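Local coordinates for CRISPR-associated protein, Cse1 family (Acidimicrobium ferrooxidans, PDB 4H3T) that probably serves as the large subunit of a type I-E CRISPR Cascade complex, where its relatives help recognise foreign DNA, at residues G78-A83 with T213-L218; L218-Y223 with L346-G351; E340-V345 with A389-E394. The protein carries 1 engineered substitution. One frame throughout, in Å; residues are numbered along the deposited sequence.

Contact 1: G78-A83 with T213-L218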
loop_
_atom_site.group_PDB
_atom_site.type_symbol
_atom_site.label_atom_id
_atom_site.label_comp_id
_atom_site.label_asym_id
_atom_site.label_seq_id
_atom_site.Cartn_x
_atom_site.Cartn_y
_atom_site.Cartn_z
ATOM N N GLY A 78 -13.905 21.831 -4.681
ATOM C CA GLY A 78 -13.899 22.485 -5.982
ATOM C C GLY A 78 -13.098 23.782 -5.995
ATOM O O GLY A 78 -12.276 23.982 -6.884
ATOM N N ARG A 79 -13.262 24.640 -4.987
ATOM C CA ARG A 79 -12.467 25.883 -4.948
ATOM C C ARG A 79 -10.975 25.584 -4.696
ATOM O O ARG A 79 -10.114 26.290 -5.196
ATOM C CB ARG A 79 -13.000 26.887 -3.894
ATOM C CG ARG A 79 -14.348 27.545 -4.288
ATOM C CD ARG A 79 -14.737 28.642 -3.284
ATOM N NE ARG A 79 -15.339 28.065 -2.079
ATOM C CZ ARG A 79 -16.618 27.701 -1.953
ATOM N NH1 ARG A 79 -17.471 27.871 -2.957
ATOM N NH2 ARG A 79 -17.050 27.167 -0.820
ATOM N N LEU A 80 -10.652 24.534 -3.958
ATOM C CA LEU A 80 -9.244 24.157 -3.768
ATOM C C LEU A 80 -8.642 23.606 -5.073
ATOM O O LEU A 80 -7.542 24.011 -5.461
ATOM C CB LEU A 80 -9.121 23.110 -2.661
ATOM C CG LEU A 80 -9.455 23.622 -1.287
ATOM C CD1 LEU A 80 -9.603 22.489 -0.304
ATOM C CD2 LEU A 80 -8.363 24.531 -0.754
ATOM N N TRP A 81 -9.381 22.718 -5.763
ATOM C CA TRP A 81 -8.925 22.120 -7.010
ATOM C C TRP A 81 -8.679 23.204 -8.071
ATOM O O TRP A 81 -7.665 23.143 -8.740
ATOM C CB TRP A 81 -9.936 21.090 -7.514
ATOM C CG TRP A 81 -9.455 20.341 -8.714
ATOM C CD1 TRP A 81 -9.752 20.611 -10.020
ATOM C CD2 TRP A 81 -8.468 19.292 -8.733
ATOM N NE1 TRP A 81 -9.079 19.738 -10.846
ATOM C CE2 TRP A 81 -8.256 18.944 -10.084
ATOM C CE3 TRP A 81 -7.767 18.590 -7.738
ATOM C CZ2 TRP A 81 -7.371 17.928 -10.462
ATOM C CZ3 TRP A 81 -6.919 17.560 -8.116
ATOM C CH2 TRP A 81 -6.727 17.245 -9.463
ATOM N N GLU A 82 -9.582 24.202 -8.184
ATOM C CA GLU A 82 -9.489 25.281 -9.184
ATOM C C GLU A 82 -8.370 26.298 -8.847
ATOM O O GLU A 82 -7.915 27.003 -9.747
ATOM C CB GLU A 82 -10.849 26.013 -9.315
ATOM C CG GLU A 82 -11.996 25.151 -9.843
ATOM C CD GLU A 82 -13.417 25.604 -9.511
ATOM O OE1 GLU A 82 -13.592 26.738 -9.003
ATOM O OE2 GLU A 82 -14.357 24.802 -9.732
ATOM N N ALA A 83 -7.945 26.402 -7.575
ATOM C CA ALA A 83 -6.840 27.296 -7.191
ATOM C C ALA A 83 -5.526 26.630 -7.591
ATOM O O ALA A 83 -5.536 25.425 -7.837
ATOM C CB ALA A 83 -6.875 27.582 -5.686
ATOM N N THR A 213 -2.223 15.199 -5.608
ATOM C CA THR A 213 -2.290 13.997 -4.765
ATOM C C THR A 213 -2.994 14.279 -3.458
ATOM O O THR A 213 -3.843 13.508 -3.035
ATOM C CB THR A 213 -0.870 13.476 -4.480
ATOM O OG1 THR A 213 -0.295 13.105 -5.732
ATOM C CG2 THR A 213 -0.829 12.324 -3.473
ATOM N N LEU A 214 -2.636 15.370 -2.806
ATOM C CA LEU A 214 -3.287 15.713 -1.545
ATOM C C LEU A 214 -4.778 15.984 -1.747
ATOM O O LEU A 214 -5.584 15.395 -1.040
ATOM C CB LEU A 214 -2.628 16.909 -0.906
ATOM C CG LEU A 214 -1.201 16.681 -0.379
ATOM C CD1 LEU A 214 -0.631 18.032 0.107
ATOM C CD2 LEU A 214 -1.131 15.617 0.734
ATOM N N LEU A 215 -5.136 16.697 -2.776
ATOM C CA LEU A 215 -6.558 16.961 -3.067
ATOM C C LEU A 215 -7.341 15.703 -3.498
ATOM O O LEU A 215 -8.498 15.556 -3.071
ATOM C CB LEU A 215 -6.691 18.054 -4.098
ATOM C CG LEU A 215 -6.194 19.462 -3.602
ATOM C CD1 LEU A 215 -6.339 20.476 -4.676
ATOM C CD2 LEU A 215 -6.966 19.945 -2.387
ATOM N N LEU A 216 -6.746 14.790 -4.270
ATOM C CA LEU A 216 -7.397 13.503 -4.629
ATOM C C LEU A 216 -7.704 12.685 -3.393
ATOM O O LEU A 216 -8.615 11.855 -3.450
ATOM C CB LEU A 216 -6.506 12.682 -5.582
ATOM C CG LEU A 216 -6.349 13.369 -6.971
ATOM C CD1 LEU A 216 -5.200 12.743 -7.794
ATOM C CD2 LEU A 216 -7.637 13.288 -7.756
ATOM N N ASN A 217 -6.917 12.867 -2.294
ATOM C CA ASN A 217 -7.072 12.117 -1.049
ATOM C C ASN A 217 -7.878 12.856 0.024
ATOM O O ASN A 217 -8.236 12.226 1.048
ATOM C CB ASN A 217 -5.699 11.734 -0.484
ATOM C CG ASN A 217 -5.091 10.593 -1.201
ATOM O OD1 ASN A 217 -5.402 9.478 -0.880
ATOM N ND2 ASN A 217 -4.298 10.838 -2.235
ATOM N N LEU A 218 -8.129 14.151 -0.175
ATOM C CA LEU A 218 -8.872 14.971 0.772
ATOM C C LEU A 218 -10.341 14.849 0.477
ATOM O O LEU A 218 -11.003 15.782 0.091
ATOM C CB LEU A 218 -8.403 16.412 0.782
ATOM C CG LEU A 218 -7.039 16.627 1.452
ATOM C CD1 LEU A 218 -6.483 17.981 1.001
ATOM C CD2 LEU A 218 -7.130 16.489 2.942
#

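Contact 2: L218-Y223 with L346-G351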
loop_
_atom_site.group_PDB
_atom_site.type_symbol
_atom_site.label_atom_id
_atom_site.label_comp_id
_atom_site.label_asym_id
_atom_site.label_seq_id
_atom_site.Cartn_x
_atom_site.Cartn_y
_atom_site.Cartn_z
ATOM N N LEU A 218 -8.129 14.151 -0.175
ATOM C CA LEU A 218 -8.872 14.971 0.772
ATOM C C LEU A 218 -10.341 14.849 0.477
ATOM O O LEU A 218 -11.003 15.782 0.091
ATOM C CB LEU A 218 -8.403 16.412 0.782
ATOM C CG LEU A 218 -7.039 16.627 1.452
ATOM C CD1 LEU A 218 -6.483 17.981 1.001
ATOM C CD2 LEU A 218 -7.130 16.489 2.942
ATOM N N VAL A 219 -10.873 13.683 0.817
ATOM C CA VAL A 219 -12.274 13.420 0.641
ATOM C C VAL A 219 -13.082 14.433 1.530
ATOM O O VAL A 219 -12.841 14.506 2.770
ATOM C CB VAL A 219 -12.637 11.955 1.017
ATOM C CG1 VAL A 219 -14.118 11.690 0.757
ATOM C CG2 VAL A 219 -11.747 10.929 0.295
ATOM N N PRO A 220 -14.061 15.146 0.963
ATOM C CA PRO A 220 -14.826 16.075 1.795
ATOM C C PRO A 220 -15.620 15.352 2.893
ATOM O O PRO A 220 -16.076 14.215 2.689
ATOM C CB PRO A 220 -15.722 16.783 0.781
ATOM C CG PRO A 220 -14.914 16.812 -0.442
ATOM C CD PRO A 220 -14.360 15.381 -0.453
ATOM N N TRP A 221 -15.769 16.023 4.069
ATOM C CA TRP A 221 -16.457 15.463 5.241
ATOM C C TRP A 221 -17.922 15.079 4.930
ATOM O O TRP A 221 -18.450 14.161 5.543
ATOM C CB TRP A 221 -16.434 16.469 6.394
ATOM C CG TRP A 221 -15.069 16.836 6.870
ATOM C CD1 TRP A 221 -13.915 16.113 6.742
ATOM C CD2 TRP A 221 -14.706 18.068 7.490
ATOM N NE1 TRP A 221 -12.861 16.812 7.271
ATOM C CE2 TRP A 221 -13.334 17.979 7.816
ATOM C CE3 TRP A 221 -15.432 19.196 7.907
ATOM C CZ2 TRP A 221 -12.661 19.015 8.442
ATOM C CZ3 TRP A 221 -14.756 20.223 8.539
ATOM C CH2 TRP A 221 -13.377 20.145 8.749
ATOM N N GLN A 222 -18.553 15.744 3.951
ATOM C CA GLN A 222 -19.920 15.452 3.521
ATOM C C GLN A 222 -20.074 14.015 2.992
ATOM O O GLN A 222 -21.162 13.477 3.042
ATOM C CB GLN A 222 -20.317 16.462 2.433
ATOM C CG GLN A 222 -21.751 16.528 2.017
ATOM C CD GLN A 222 -21.943 17.453 0.806
ATOM O OE1 GLN A 222 -21.005 17.812 0.055
ATOM N NE2 GLN A 222 -23.184 17.704 0.476
ATOM N N TYR A 223 -18.992 13.360 2.534
ATOM C CA TYR A 223 -19.065 11.959 2.110
ATOM C C TYR A 223 -19.068 11.021 3.322
ATOM O O TYR A 223 -18.092 10.304 3.560
ATOM C CB TYR A 223 -17.885 11.606 1.192
ATOM C CG TYR A 223 -17.959 12.256 -0.170
ATOM C CD1 TYR A 223 -18.548 11.600 -1.245
ATOM C CD2 TYR A 223 -17.456 13.530 -0.384
ATOM C CE1 TYR A 223 -18.683 12.221 -2.487
ATOM C CE2 TYR A 223 -17.585 14.163 -1.621
ATOM C CZ TYR A 223 -18.088 13.455 -2.703
ATOM O OH TYR A 223 -18.177 14.030 -3.945
ATOM N N LEU A 346 -11.312 5.648 -3.645
ATOM C CA LEU A 346 -11.573 5.326 -5.030
ATOM C C LEU A 346 -13.001 5.729 -5.444
ATOM O O LEU A 346 -13.204 6.168 -6.581
ATOM C CB LEU A 346 -11.306 3.831 -5.255
ATOM C CG LEU A 346 -9.816 3.399 -5.040
ATOM C CD1 LEU A 346 -9.668 1.910 -5.410
ATOM C CD2 LEU A 346 -8.866 4.230 -5.823
ATOM N N SER A 347 -13.975 5.561 -4.547
ATOM C CA SER A 347 -15.363 6.011 -4.773
ATOM C C SER A 347 -15.376 7.517 -4.879
ATOM O O SER A 347 -16.064 8.046 -5.709
ATOM C CB SER A 347 -16.249 5.589 -3.615
ATOM O OG SER A 347 -16.300 4.193 -3.415
ATOM N N PHE A 348 -14.530 8.229 -4.090
ATOM C CA PHE A 348 -14.478 9.669 -4.257
ATOM C C PHE A 348 -13.922 10.044 -5.655
ATOM O O PHE A 348 -14.535 10.818 -6.384
ATOM C CB PHE A 348 -13.603 10.300 -3.163
ATOM C CG PHE A 348 -13.409 11.763 -3.373
ATOM C CD1 PHE A 348 -14.503 12.622 -3.434
ATOM C CD2 PHE A 348 -12.135 12.302 -3.515
ATOM C CE1 PHE A 348 -14.329 13.990 -3.595
ATOM C CE2 PHE A 348 -11.962 13.668 -3.748
ATOM C CZ PHE A 348 -13.064 14.507 -3.772
ATOM N N VAL A 349 -12.749 9.476 -6.015
ATOM C CA VAL A 349 -12.057 9.791 -7.284
ATOM C C VAL A 349 -12.961 9.428 -8.526
ATOM O O VAL A 349 -12.855 10.060 -9.579
ATOM C CB VAL A 349 -10.652 9.095 -7.375
ATOM C CG1 VAL A 349 -10.029 9.245 -8.774
ATOM C CG2 VAL A 349 -9.714 9.706 -6.362
ATOM N N GLU A 350 -13.733 8.360 -8.409
ATOM C CA GLU A 350 -14.646 7.867 -9.443
ATOM C C GLU A 350 -15.559 9.005 -9.935
ATOM O O GLU A 350 -15.853 9.054 -11.122
ATOM C CB GLU A 350 -15.436 6.676 -8.849
ATOM C CG GLU A 350 -16.579 6.076 -9.621
ATOM C CD GLU A 350 -17.325 4.981 -8.868
ATOM O OE1 GLU A 350 -16.773 4.383 -7.906
ATOM O OE2 GLU A 350 -18.479 4.710 -9.273
ATOM N N GLY A 351 -15.964 9.929 -9.048
ATOM C CA GLY A 351 -16.799 11.051 -9.440
ATOM C C GLY A 351 -16.094 12.303 -9.936
ATOM O O GLY A 351 -16.764 13.324 -10.056
HETATM O O HOH W 1 -16.905 12.271 -5.935
#

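Contact 3: E340-V345 with A389-E394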
loop_
_atom_site.group_PDB
_atom_site.type_symbol
_atom_site.label_atom_id
_atom_site.label_comp_id
_atom_site.label_asym_id
_atom_site.label_seq_id
_atom_site.Cartn_x
_atom_site.Cartn_y
_atom_site.Cartn_z
ATOM N N GLU A 340 -17.607 -7.410 -1.438
ATOM C CA GLU A 340 -16.434 -6.544 -1.448
ATOM C C GLU A 340 -16.839 -5.091 -1.569
ATOM O O GLU A 340 -17.769 -4.785 -2.301
ATOM C CB GLU A 340 -15.550 -6.893 -2.626
ATOM C CG GLU A 340 -14.872 -8.267 -2.623
ATOM C CD GLU A 340 -13.989 -8.462 -3.849
ATOM O OE1 GLU A 340 -14.404 -8.054 -4.961
ATOM O OE2 GLU A 340 -12.904 -9.071 -3.711
ATOM N N GLN A 341 -16.095 -4.191 -0.962
ATOM C CA GLN A 341 -16.391 -2.759 -0.999
ATOM C C GLN A 341 -15.066 -2.032 -1.201
ATOM O O GLN A 341 -14.131 -2.175 -0.384
ATOM C CB GLN A 341 -17.113 -2.486 0.349
ATOM C CG GLN A 341 -17.343 -1.104 0.965
ATOM C CD GLN A 341 -17.325 -1.228 2.536
ATOM O OE1 GLN A 341 -17.537 -2.337 3.195
ATOM N NE2 GLN A 341 -16.978 -0.126 3.179
ATOM N N ARG A 342 -14.952 -1.277 -2.288
ATOM C CA ARG A 342 -13.718 -0.580 -2.610
ATOM C C ARG A 342 -13.373 0.519 -1.553
ATOM O O ARG A 342 -14.213 0.944 -0.750
ATOM C CB ARG A 342 -13.753 0.026 -4.043
ATOM C CG ARG A 342 -14.641 1.240 -4.191
ATOM C CD ARG A 342 -14.765 1.755 -5.632
ATOM N NE ARG A 342 -14.963 0.690 -6.612
ATOM C CZ ARG A 342 -14.917 0.831 -7.926
ATOM N NH1 ARG A 342 -14.791 2.037 -8.469
ATOM N NH2 ARG A 342 -15.059 -0.219 -8.711
ATOM N N ALA A 343 -12.087 0.872 -1.514
ATOM C CA ALA A 343 -11.562 1.966 -0.684
ATOM C C ALA A 343 -12.363 3.220 -0.954
ATOM O O ALA A 343 -12.653 3.540 -2.104
ATOM C CB ALA A 343 -10.104 2.205 -0.970
ATOM N N GLY A 344 -12.758 3.926 0.107
ATOM C CA GLY A 344 -13.618 5.101 -0.060
ATOM C C GLY A 344 -12.985 6.171 -0.931
ATOM O O GLY A 344 -13.667 6.899 -1.631
ATOM N N VAL A 345 -11.649 6.224 -0.949
ATOM C CA VAL A 345 -10.911 7.210 -1.784
ATOM C C VAL A 345 -11.147 6.939 -3.275
ATOM O O VAL A 345 -11.231 7.882 -4.080
ATOM C CB VAL A 345 -9.393 7.284 -1.429
ATOM C CG1 VAL A 345 -8.588 6.091 -1.917
ATOM C CG2 VAL A 345 -8.817 8.570 -1.974
ATOM N N ALA A 389 -12.013 5.997 -15.973
ATOM C CA ALA A 389 -13.027 5.175 -16.696
ATOM C C ALA A 389 -13.159 3.754 -16.120
ATOM O O ALA A 389 -14.262 3.238 -16.080
ATOM C CB ALA A 389 -12.656 5.084 -18.161
ATOM N N VAL A 390 -12.074 3.156 -15.618
ATOM C CA VAL A 390 -12.070 1.797 -15.067
ATOM C C VAL A 390 -12.708 1.778 -13.661
ATOM O O VAL A 390 -13.272 0.759 -13.233
ATOM C CB VAL A 390 -10.638 1.234 -15.114
ATOM C CG1 VAL A 390 -10.471 -0.032 -14.269
ATOM C CG2 VAL A 390 -10.218 0.989 -16.563
ATOM N N LEU A 391 -12.657 2.907 -12.972
ATOM C CA LEU A 391 -13.296 3.094 -11.651
ATOM C C LEU A 391 -14.794 3.290 -11.782
ATOM O O LEU A 391 -15.516 3.138 -10.791
ATOM C CB LEU A 391 -12.712 4.278 -10.883
ATOM C CG LEU A 391 -11.266 4.248 -10.640
ATOM C CD1 LEU A 391 -10.826 5.473 -9.815
ATOM C CD2 LEU A 391 -10.864 2.943 -9.915
ATOM N N ASN A 392 -15.278 3.613 -13.001
ATOM C CA ASN A 392 -16.718 3.859 -13.285
ATOM C C ASN A 392 -17.590 2.634 -13.063
ATOM O O ASN A 392 -17.479 1.615 -13.762
ATOM C CB ASN A 392 -16.870 4.345 -14.721
ATOM C CG ASN A 392 -18.215 4.948 -15.087
ATOM O OD1 ASN A 392 -19.261 4.664 -14.483
ATOM N ND2 ASN A 392 -18.247 5.669 -16.198
ATOM N N GLN A 393 -18.469 2.731 -12.086
ATOM C CA GLN A 393 -19.415 1.665 -11.748
ATOM C C GLN A 393 -20.797 1.840 -12.436
ATOM O O GLN A 393 -21.534 0.852 -12.581
ATOM C CB GLN A 393 -19.581 1.593 -10.231
ATOM C CG GLN A 393 -18.293 1.052 -9.612
ATOM C CD GLN A 393 -18.470 0.828 -8.166
ATOM O OE1 GLN A 393 -18.867 -0.235 -7.730
ATOM N NE2 GLN A 393 -18.408 1.865 -7.435
ATOM N N GLU A 394 -21.082 3.064 -12.894
ATOM C CA GLU A 394 -22.301 3.451 -13.644
ATOM C C GLU A 394 -22.306 2.719 -15.004
ATOM O O GLU A 394 -23.269 2.018 -15.314
ATOM C CB GLU A 394 -22.335 4.992 -13.840
ATOM C CG GLU A 394 -23.628 5.647 -13.381
ATOM C CD GLU A 394 -23.950 6.937 -14.108
ATOM O OE1 GLU A 394 -23.219 7.932 -13.898
ATOM O OE2 GLU A 394 -24.917 6.946 -14.908
HETATM O O HOH W 2 -14.903 -0.168 -11.355
#

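Contact 1: G78-A83 with T213-L218
Trp81 carries its indole beside the carbonyl carbon, with CG opposite the backbone N (chi1 -174°), which brings the six-membered ring to Leu215, whose own CG lies beside the backbone N and anti to the carbonyl carbon (chi1 -66°). The six-membered ring of Trp81 is met at its rim: Leu215 CB lies near the ring plane, 3.8 Å from Trp81 CE3. Beyond CB the two branches of Leu215 divide the facing helix between them. Leu215 CD1 settles 3.8 Å from Leu80 O, and Leu215 CD2 lies 3.8 Å from Leu80 CB. Leu216 adds a looser contact, its CD2 standing 4.3 Å from Trp81 CZ3. Contact between the segments is thus apolar, yet polar links flank it: the indole N-H of Trp77 bonds to Leu215 O, and Arg211 bonds to Leu80 O through NH2. The ring of Trp77 also meets that of Trp81 with the planes nearly parallel. At the far side of helix 210-217, Asn217 ND2 turns back to Thr213 O at 2.8 Å, an almost straight bond. Helices 74-82 and 210-217 form an antiparallel pair, their short segments at 165° with axes 10.6 Å apart, in which one leucine is inserted against a leucine and a tryptophan.

Contact 2: L218-Y223 with L346-G351
Phe348 pushes its ring from helix 344-350 into the bend of the chain at Val219, Pro220 and Tyr223, and the packing is closest at Pro220, whose CD comes within 3.4 Å of Phe348 CE1. Val219 closes another side: its CA stands over the centre of one face of the phenylalanine ring, and its CG2 lies 4.0 Å from Phe348 CB. Tyr223, at the end of a type I turn that starts at Pro220, offers a ring face to the phenylalanine edge. Phe348 CD1 sits 3.7 Å above that face toward its rim, in a T-shaped pair with planes at 76° and centroids 5.3 Å apart. Trp77 also meets Phe348 edge-to-face, adding a third aromatic ring. Toward the tyrosine hydroxyl the contact is looser and hydrated. There a water donates to Tyr223 OH at 2.9 Å and to Phe348 O at 2.8 Å, near partly exposed Tyr223 and exposed Gly351, while Asp74 OD1 takes part in a further hydrogen bond with the hydroxyl. The chemistry thus implies two kinds of hold: apolar and aromatic packing round the Phe348 ring, and at its Tyr223 side a water that gives Phe348 O a second donor besides Gly351 N.

Contact 3: E340-V345 with A389-E394
A buried arginine contact, made by Arg342 with the backbone of Leu391 and the side chain of Gln393, ties the link between strand 340-341 and helix 344-350 to the segment 389-394. Arg342 NH1 donates to Leu391 O at 2.7 Å; the oxygen receives it on a lone pair, in the carbonyl plane, but the bond is bent, with an N-H...O angle of 140°. The other terminal nitrogen reaches the preceding carbonyl through water: Arg342 NH2 donates to a water at 2.6 Å, and that water donates to Val390 O at 2.7 Å. Two successive carbonyls, one directly and one through water, are thus held by one guanidinium. Arg342 follows the edge strand 340-341 of a three-stranded antiparallel sheet and directly precedes Ala343, the N-cap of helix 344-350. Over one face of its guanidinium lies the amide of Gln393, with Gln393 CD 3.6 Å from Arg342 CZ and the two planes only 10° apart, a stack. The bend at chi3 (44°) lays that face against the amide and points NH1 to Leu391 O. Glu350 OE1 is shared, forming a salt bridge with Arg342 NH1 and a hydrogen bond with Gln393 NE2; Leu334 O also accepts from NH2. A leucine in place of Arg342 would probably leave Glu350 without this positive partner, Leu391 O without this donor and the amide of Gln393 without its stacking partner.

Overall arrangement
Contacts 2 and 3 share helix 344-350, and contact 1 packs against it through Leu215 and Leu216. The three centres form an open angle with contact 2 in the middle, about 11 Å from each of the others, while contacts 1 and 3 are about 19 Å apart. Contact 1 closes before the others, handing the chain on through Leu218, which it shares with contact 2. Contacts 2 and 3 then alternate along the sequence: Phe348 faces the 218-223 loop, while Glu350 turns to Arg342 and Gln393 of contact 3. Leu216 O and Asn217 OD1 also pack on Val345, joining contact 1 directly to contact 3. Parts of the Cse1 fold distant in sequence, from helix 74-82 to helix 388-391, are thereby held together.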